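Local coordinates for protein Ispd/ispf bifunctional enzyme (Campylobacter jejuni, PDB 1W55) that catalyses two steps of isoprenoid precursor synthesis, transferring the cytidylyl group of CTP to methylerythritol phosphate and, in a second domain, cyclising the phosphorylated product with release of CMP, at residues T38-L41 against S42-P46; V102-N105 against L106-R109; E184-E187 against N188-K191. All coordinates share one frame; numbering follows the deposited sequence.

How the interactions relate
All three contacts are local ones within the N-terminal cytidylyltransferase domain, and they follow one another along the chain. Interaction 1 ends helix 33-42, interaction 2 begins helix 104-111, and interaction 3 is the turn after strand 180-184. Interaction 2 is the middle member: its centre lies about 11 Å from that of interaction 1 and about 10 Å from that of interaction 3, and it touches both. Interactions 1 and 3 have centres about 17 Å apart and do not meet. Hydrogen bonds link the C-terminal end of helix 33-42 and its following turn to the start of helix 104-111, and that start to the loop carrying Lys-191, whose amine reaches the bound nucleotide's phosphate.

Interaction 1: T38-L41 against S42-P46; sequences TKNL and SSFYP
Leu-41 O receives the backbone N of Phe-44 at 3.0 Å, the last in a series of backbone bonds that lets helix 33-42 run out. Before it, Ser-42 N closes an ordinary helical turn on Thr-38 O at 2.9 Å, and Ser-43 N does the same on Lys-39 O at 3.1 Å. The Phe-44 bond is a 3-10-like step, its donor well above the Leu-41 carbonyl plane. A type I beta turn from Ser-42 to Tyr-45 then carries the chain away.

One hydroxyl joins this backbone network. Ser-43 OG lies between its own backbone N and carbonyl carbon (chi1 82°), which turns it back along the helix to donate to Asn-40 O at 2.7 Å. Serine suits the place, being short enough to bond within its own turn.

The aromatic packing centres on Phe-44. Asn-40 O lies over the ring centre, 3.4 Å above its plane, while Leu-41 CD1 meets Phe-44 CE1 at 3.6 Å. The Asn-40 amide stands steeply to the ring, their planes 76° apart, with OD1 3.6 Å from Phe-44 CZ; its ND2 hydrogen-bonds to Val-102 O. Leucine fits its buried position by also covering Leu-6 and Met-8 of strand 4-9, whereas Lys-39, on the exposed side, pairs with Asp-31.

Helical bonds giving way to a type I turn are characteristic of a helix C-terminus, here in the connection from helix 33-42 to strand 50-54, a parallel neighbour of strand 4-9 in the cytidylyltransferase sheet.

Interaction 2: V102-N105 against L106-R109; sequences VSKN and LFDR
Ser-103 OG is gripped from two directions: Leu-106 N donates to it at 3.0 Å in an almost straight bond (170°), and the carboxylate of Glu-186 takes its other hydrogen bond. This is an N-cap. A chi1 of 84° swings the hydroxyl forward to meet Leu-106 N, where it stands in for the carbonyl a preceding turn would have supplied, a role that serine's compact side chain suits.

Helical bonding then takes over, with Phe-107 N donating to Ser-103 O at 3.2 Å, Asp-108 N to Lys-104 O at 3.0 Å and Arg-109 N to Asn-105 O. Along the outer side, Lys-104 crosses the Asp-108 carboxylate, its CE 3.4 Å from OD1. Lys-104 NZ and Asp-108 OD1 remain 4.4 Å apart, too far for a salt bridge, though the opposite charges probably attract; the amine is turned to Phe-44 O.

The apolar side chains face inward. Leu-106 CD2 lies 4.2 Å from Val-102 CG1 and also rests on Val-183 and Ala-189. Helix 104-111 thus begins between the turn that follows helix 33-42, where Phe-107 meets Phe-44, and strand 180-184, where Arg-109 NH2 hydrogen-bonds to Glu-184 O.

Interaction 3: E184-E187 against N188-K191; sequences EGEE and NARK. With C (cytidine-5'-monophosphate), chain D; EDO (1,2-ethanediol), chain F.
Glu-186 O accepts the backbone N of Ala-189 at 2.9 Å, and one residue later Glu-187 O accepts Arg-190 N at 3.3 Å. These three-residue steps are those of a short 3-10 turn, and in both the donor stands above the carbonyl plane. The small Ala-189 lets the turn lie close: its CB is 3.7 Å from Glu-186 CG.

Two waters tie Glu-187 to Arg-190. One gives a hydrogen bond to Glu-187 OE2 at 2.7 Å and accepts one from Arg-190 NH2 at 2.9 Å. The other donates to Glu-187 O and accepts the N-H of Arg-190 NE; this water lies in the guanidinium plane, at its edge. The two charges are not in direct contact, Glu-187 OE2 being well out of the guanidinium plane and 4.3 Å from Arg-190 NH2, but they probably still attract. Glutamate suits this place because its other oxygen, OE1, makes a salt bridge with Lys-200 of the second subunit.

Lys-191 sends its long chain to the nucleotide, NZ donating to OP3 of the bound cytidine monophosphate at 2.8 Å and to O1 of an ethanediol, probably from the crystallisation liquor, at 2.9 Å. Ala-127 O of the second subunit also bonds the amine. A lysine's reach and positive charge match a phosphate site, and Lys-191 is predicted to position the methylerythritol phosphate substrate.

Gln-146 NE2 and Arg-99 NH1 position the turn by hydrogen bonds to Glu-186 O and Ala-189 O. It follows strand 180-184 and packs against helix 104-111, where Leu-106 touches Glu-186, while Gly-185 continues backbone pairing with Ala-123 of the adjacent parallel strand 119-124.

Interaction 1: T38-L41 against S42-P46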
loop_
_atom_site.group_PDB
_atom_site.type_symbol
_atom_site.label_atom_id
_atom_site.label_comp_id
_atom_site.label_asym_id
_atom_site.label_seq_id
_atom_site.Cartn_x
_atom_site.Cartn_y
_atom_site.Cartn_z
ATOM N N THR A 38 2.611 -22.363 -17.621
ATOM C CA THR A 38 3.158 -22.560 -18.966
ATOM C C THR A 38 3.520 -21.223 -19.620
ATOM O O THR A 38 4.610 -21.080 -20.187
ATOM C CB THR A 38 2.182 -23.366 -19.856
ATOM O OG1 THR A 38 1.824 -24.592 -19.203
ATOM C CG2 THR A 38 2.880 -23.842 -21.093
ATOM N N LYS A 39 2.618 -20.248 -19.509
ATOM C CA LYS A 39 2.852 -18.898 -20.030
ATOM C C LYS A 39 4.103 -18.291 -19.412
ATOM O O LYS A 39 4.924 -17.721 -20.121
ATOM C CB LYS A 39 1.645 -17.979 -19.768
ATOM C CG LYS A 39 0.517 -18.133 -20.775
ATOM C CD LYS A 39 -0.548 -17.064 -20.562
ATOM C CE LYS A 39 -1.520 -16.998 -21.721
ATOM N NZ LYS A 39 -2.739 -16.231 -21.336
ATOM N N ASN A 40 4.229 -18.418 -18.091
ATOM C CA ASN A 40 5.393 -17.938 -17.340
ATOM C C ASN A 40 6.742 -18.460 -17.882
ATOM O O ASN A 40 7.635 -17.674 -18.211
ATOM C CB ASN A 40 5.228 -18.305 -15.857
ATOM C CG ASN A 40 6.404 -17.852 -14.990
ATOM O OD1 ASN A 40 6.705 -16.649 -14.901
ATOM N ND2 ASN A 40 7.067 -18.817 -14.325
ATOM N N LEU A 41 6.876 -19.782 -17.968
ATOM C CA LEU A 41 8.100 -20.413 -18.460
ATOM C C LEU A 41 8.338 -20.120 -19.943
ATOM O O LEU A 41 9.464 -19.868 -20.356
ATOM C CB LEU A 41 8.035 -21.926 -18.226
ATOM C CG LEU A 41 9.108 -22.562 -17.345
ATOM C CD1 LEU A 41 9.626 -21.604 -16.277
ATOM C CD2 LEU A 41 8.565 -23.811 -16.704
ATOM N N SER A 42 7.265 -20.143 -20.727
ATOM C CA SER A 42 7.332 -19.866 -22.153
ATOM C C SER A 42 7.892 -18.466 -22.449
ATOM O O SER A 42 8.575 -18.277 -23.457
ATOM C CB SER A 42 5.956 -20.042 -22.793
ATOM O OG SER A 42 5.931 -19.490 -24.102
ATOM N N SER A 43 7.610 -17.509 -21.564
ATOM C CA SER A 43 8.089 -16.136 -21.709
ATOM C C SER A 43 9.606 -15.967 -21.505
ATOM O O SER A 43 10.153 -14.907 -21.818
ATOM C CB SER A 43 7.325 -15.200 -20.763
ATOM O OG SER A 43 7.858 -15.240 -19.447
ATOM N N PHE A 44 10.279 -17.003 -20.994
ATOM C CA PHE A 44 11.708 -16.909 -20.671
ATOM C C PHE A 44 12.624 -17.183 -21.864
ATOM O O PHE A 44 13.793 -16.795 -21.846
ATOM C CB PHE A 44 12.096 -17.857 -19.518
ATOM C CG PHE A 44 11.455 -17.524 -18.196
ATOM C CD1 PHE A 44 11.419 -18.473 -17.183
ATOM C CD2 PHE A 44 10.877 -16.269 -17.963
ATOM C CE1 PHE A 44 10.815 -18.192 -15.954
ATOM C CE2 PHE A 44 10.284 -15.967 -16.739
ATOM C CZ PHE A 44 10.245 -16.930 -15.734
ATOM N N TYR A 45 12.096 -17.844 -22.892
ATOM C CA TYR A 45 12.942 -18.438 -23.923
ATOM C C TYR A 45 12.127 -18.795 -25.158
ATOM O O TYR A 45 10.972 -19.192 -25.034
ATOM C CB TYR A 45 13.622 -19.689 -23.360
ATOM C CG TYR A 45 14.681 -20.315 -24.245
ATOM C CD1 TYR A 45 16.009 -19.883 -24.204
ATOM C CD2 TYR A 45 14.357 -21.354 -25.114
ATOM C CE1 TYR A 45 16.980 -20.469 -25.022
ATOM C CE2 TYR A 45 15.316 -21.938 -25.930
ATOM C CZ TYR A 45 16.617 -21.495 -25.880
ATOM O OH TYR A 45 17.548 -22.092 -26.698
ATOM N N PRO A 46 12.713 -18.652 -26.350
ATOM C CA PRO A 46 12.024 -19.050 -27.585
ATOM C C PRO A 46 12.124 -20.559 -27.839
ATOM O O PRO A 46 12.844 -20.986 -28.752
ATOM C CB PRO A 46 12.757 -18.246 -28.670
ATOM C CG PRO A 46 14.137 -18.054 -28.139
ATOM C CD PRO A 46 14.040 -18.070 -26.626
#

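Interaction 2: V102-N105 against L106-R109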
loop_
_atom_site.group_PDB
_atom_site.type_symbol
_atom_site.label_atom_id
_atom_site.label_comp_id
_atom_site.label_asym_id
_atom_site.label_seq_id
_atom_site.Cartn_x
_atom_site.Cartn_y
_atom_site.Cartn_z
ATOM N N VAL A 102 8.109 -19.852 -10.906
ATOM C CA VAL A 102 9.522 -19.966 -11.263
ATOM C C VAL A 102 10.003 -18.654 -11.877
ATOM O O VAL A 102 9.400 -18.154 -12.829
ATOM C CB VAL A 102 9.772 -21.130 -12.258
ATOM C CG1 VAL A 102 11.204 -21.100 -12.750
ATOM C CG2 VAL A 102 9.460 -22.485 -11.604
ATOM N N SER A 103 11.078 -18.103 -11.315
ATOM C CA SER A 103 11.612 -16.800 -11.727
ATOM C C SER A 103 12.523 -16.881 -12.948
ATOM O O SER A 103 13.134 -17.922 -13.218
ATOM C CB SER A 103 12.385 -16.162 -10.569
ATOM O OG SER A 103 13.717 -16.651 -10.541
ATOM N N LYS A 104 12.620 -15.767 -13.668
ATOM C CA LYS A 104 13.535 -15.627 -14.805
ATOM C C LYS A 104 14.988 -15.820 -14.367
ATOM O O LYS A 104 15.835 -16.328 -15.120
ATOM C CB LYS A 104 13.352 -14.244 -15.443
ATOM C CG LYS A 104 14.331 -13.902 -16.558
ATOM C CD LYS A 104 14.253 -14.880 -17.712
ATOM C CE LYS A 104 15.144 -14.426 -18.850
ATOM N NZ LYS A 104 14.416 -14.571 -20.136
ATOM N N ASN A 105 15.247 -15.406 -13.136
ATOM C CA ASN A 105 16.541 -15.534 -12.496
ATOM C C ASN A 105 17.005 -16.989 -12.422
ATOM O O ASN A 105 18.108 -17.313 -12.870
ATOM C CB ASN A 105 16.438 -14.939 -11.096
ATOM C CG ASN A 105 17.775 -14.670 -10.479
ATOM O OD1 ASN A 105 18.381 -15.556 -9.877
ATOM N ND2 ASN A 105 18.240 -13.425 -10.593
ATOM N N LEU A 106 16.164 -17.858 -11.856
ATOM C CA LEU A 106 16.488 -19.282 -11.763
ATOM C C LEU A 106 16.687 -19.869 -13.148
ATOM O O LEU A 106 17.602 -20.657 -13.355
ATOM C CB LEU A 106 15.415 -20.068 -10.997
ATOM C CG LEU A 106 15.539 -21.596 -10.957
ATOM C CD1 LEU A 106 16.844 -22.029 -10.278
ATOM C CD2 LEU A 106 14.335 -22.214 -10.246
ATOM N N PHE A 107 15.838 -19.471 -14.090
ATOM C CA PHE A 107 15.953 -19.933 -15.471
ATOM C C PHE A 107 17.349 -19.648 -16.031
ATOM O O PHE A 107 17.974 -20.533 -16.614
ATOM C CB PHE A 107 14.870 -19.304 -16.357
ATOM C CG PHE A 107 15.006 -19.641 -17.822
ATOM C CD1 PHE A 107 14.316 -20.717 -18.370
ATOM C CD2 PHE A 107 15.816 -18.871 -18.657
ATOM C CE1 PHE A 107 14.439 -21.026 -19.716
ATOM C CE2 PHE A 107 15.948 -19.174 -20.004
ATOM C CZ PHE A 107 15.259 -20.256 -20.534
ATOM N N ASP A 108 17.827 -18.416 -15.833
ATOM C CA ASP A 108 19.125 -17.967 -16.350
ATOM C C ASP A 108 20.258 -18.765 -15.732
ATOM O O ASP A 108 21.194 -19.169 -16.421
ATOM C CB ASP A 108 19.335 -16.471 -16.068
ATOM C CG ASP A 108 18.432 -15.574 -16.913
ATOM O OD1 ASP A 108 18.051 -15.973 -18.044
ATOM O OD2 ASP A 108 18.054 -14.447 -16.522
ATOM N N ARG A 109 20.150 -19.000 -14.431
ATOM C CA ARG A 109 21.117 -19.798 -13.697
ATOM C C ARG A 109 21.247 -21.230 -14.236
ATOM O O ARG A 109 22.335 -21.807 -14.220
ATOM C CB ARG A 109 20.720 -19.842 -12.237
ATOM C CG ARG A 109 21.221 -18.681 -11.431
ATOM C CD ARG A 109 21.486 -19.070 -9.992
ATOM N NE ARG A 109 20.302 -19.631 -9.333
ATOM C CZ ARG A 109 19.320 -18.891 -8.836
ATOM N NH1 ARG A 109 19.375 -17.570 -8.936
ATOM N NH2 ARG A 109 18.281 -19.460 -8.239
#

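Interaction 3: E184-E187 against N188-K191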
loop_
_atom_site.group_PDB
_atom_site.type_symbol
_atom_site.label_atom_id
_atom_site.label_comp_id
_atom_site.label_asym_id
_atom_site.label_seq_id
_atom_site.Cartn_x
_atom_site.Cartn_y
_atom_site.Cartn_z
ATOM N N GLU A 184 21.556 -23.495 -7.263
ATOM C CA GLU A 184 20.742 -23.105 -6.100
ATOM C C GLU A 184 19.280 -22.868 -6.514
ATOM O O GLU A 184 19.015 -22.219 -7.530
ATOM C CB GLU A 184 21.342 -21.878 -5.388
ATOM C CG GLU A 184 20.419 -21.166 -4.393
ATOM C CD GLU A 184 20.354 -21.818 -3.010
ATOM O OE1 GLU A 184 20.935 -22.903 -2.788
ATOM O OE2 GLU A 184 19.711 -21.226 -2.119
ATOM N N GLY A 185 18.345 -23.423 -5.742
ATOM C CA GLY A 185 16.924 -23.271 -6.023
ATOM C C GLY A 185 16.323 -21.998 -5.444
ATOM O O GLY A 185 17.048 -21.065 -5.094
ATOM N N GLU A 186 14.999 -21.958 -5.325
ATOM C CA GLU A 186 14.304 -20.767 -4.824
ATOM C C GLU A 186 12.931 -21.124 -4.278
ATOM O O GLU A 186 12.259 -22.029 -4.796
ATOM C CB GLU A 186 14.164 -19.699 -5.926
ATOM C CG GLU A 186 13.376 -20.161 -7.152
ATOM C CD GLU A 186 13.111 -19.070 -8.182
ATOM O OE1 GLU A 186 13.755 -17.990 -8.139
ATOM O OE2 GLU A 186 12.246 -19.300 -9.049
ATOM N N GLU A 187 12.519 -20.403 -3.240
ATOM C CA GLU A 187 11.185 -20.554 -2.661
ATOM C C GLU A 187 10.056 -20.358 -3.686
ATOM O O GLU A 187 9.004 -20.969 -3.566
ATOM C CB GLU A 187 11.006 -19.600 -1.472
ATOM C CG GLU A 187 11.371 -20.162 -0.093
ATOM C CD GLU A 187 12.093 -21.509 -0.121
ATOM O OE1 GLU A 187 13.307 -21.539 -0.423
ATOM O OE2 GLU A 187 11.455 -22.543 0.184
ATOM N N ASN A 188 10.286 -19.526 -4.696
ATOM C CA ASN A 188 9.315 -19.320 -5.773
ATOM C C ASN A 188 9.115 -20.545 -6.687
ATOM O O ASN A 188 8.185 -20.575 -7.499
ATOM C CB ASN A 188 9.728 -18.116 -6.629
ATOM C CG ASN A 188 8.939 -16.841 -6.299
ATOM O OD1 ASN A 188 8.353 -16.708 -5.216
ATOM N ND2 ASN A 188 8.932 -15.893 -7.240
ATOM N N ALA A 189 10.004 -21.534 -6.585
ATOM C CA ALA A 189 9.891 -22.731 -7.405
ATOM C C ALA A 189 9.268 -23.898 -6.637
ATOM O O ALA A 189 9.225 -25.005 -7.142
ATOM C CB ALA A 189 11.237 -23.107 -8.006
ATOM N N ARG A 190 8.784 -23.636 -5.422
ATOM C CA ARG A 190 8.063 -24.629 -4.630
ATOM C C ARG A 190 6.909 -25.229 -5.424
ATOM O O ARG A 190 6.290 -24.548 -6.241
ATOM C CB ARG A 190 7.507 -24.023 -3.328
ATOM C CG ARG A 190 6.307 -24.829 -2.730
ATOM C CD ARG A 190 5.590 -24.211 -1.518
ATOM N NE ARG A 190 6.510 -23.882 -0.430
ATOM C CZ ARG A 190 6.929 -24.738 0.502
ATOM N NH1 ARG A 190 6.515 -26.001 0.496
ATOM N NH2 ARG A 190 7.772 -24.322 1.443
ATOM N N LYS A 191 6.619 -26.501 -5.156
ATOM C CA LYS A 191 5.537 -27.213 -5.822
ATOM C C LYS A 191 4.262 -27.178 -4.984
ATOM O O LYS A 191 4.250 -27.619 -3.832
ATOM C CB LYS A 191 5.966 -28.653 -6.095
ATOM C CG LYS A 191 4.961 -29.504 -6.862
ATOM C CD LYS A 191 5.602 -30.796 -7.365
ATOM C CE LYS A 191 5.825 -31.788 -6.235
ATOM N NZ LYS A 191 6.804 -32.861 -6.601
HETATM O OP3 C D . 4.570 -34.282 -7.500
HETATM P P C D . 4.130 -35.354 -8.467
HETATM O OP1 C D . 2.772 -35.917 -8.133
HETATM O OP2 C D . 5.195 -36.369 -8.811
HETATM O "O5'" C D . 3.815 -34.557 -9.833
HETATM C "C5'" C D . 4.807 -33.802 -10.511
HETATM C "C4'" C D . 4.247 -33.268 -11.830
HETATM O "O4'" C D . 4.052 -34.321 -12.782
HETATM C "C3'" C D . 2.906 -32.580 -11.661
HETATM O "O3'" C D . 2.975 -31.360 -12.375
HETATM C "C2'" C D . 1.897 -33.509 -12.301
HETATM O "O2'" C D . 0.805 -32.819 -12.897
HETATM C "C1'" C D . 2.738 -34.242 -13.334
HETATM N N1 C D . 2.218 -35.588 -13.566
HETATM C C2 C D . 1.958 -35.986 -14.889
HETATM O O2 C D . 2.177 -35.194 -15.845
HETATM N N3 C D . 1.476 -37.226 -15.106
HETATM C C4 C D . 1.225 -38.079 -14.076
HETATM N N4 C D . 0.730 -39.320 -14.324
HETATM C C5 C D . 1.475 -37.696 -12.762
HETATM C C6 C D . 1.981 -36.423 -12.531
HETATM C C1 EDO F . 10.172 -33.234 -9.039
HETATM O O1 EDO F . 9.002 -32.669 -8.466
HETATM C C2 EDO F . 11.399 -32.642 -8.380
HETATM O O2 EDO F . 11.252 -32.726 -6.981
HETATM O O HOH W 1 8.927 -21.779 0.613
HETATM O O HOH W 2 7.380 -21.184 -1.200
#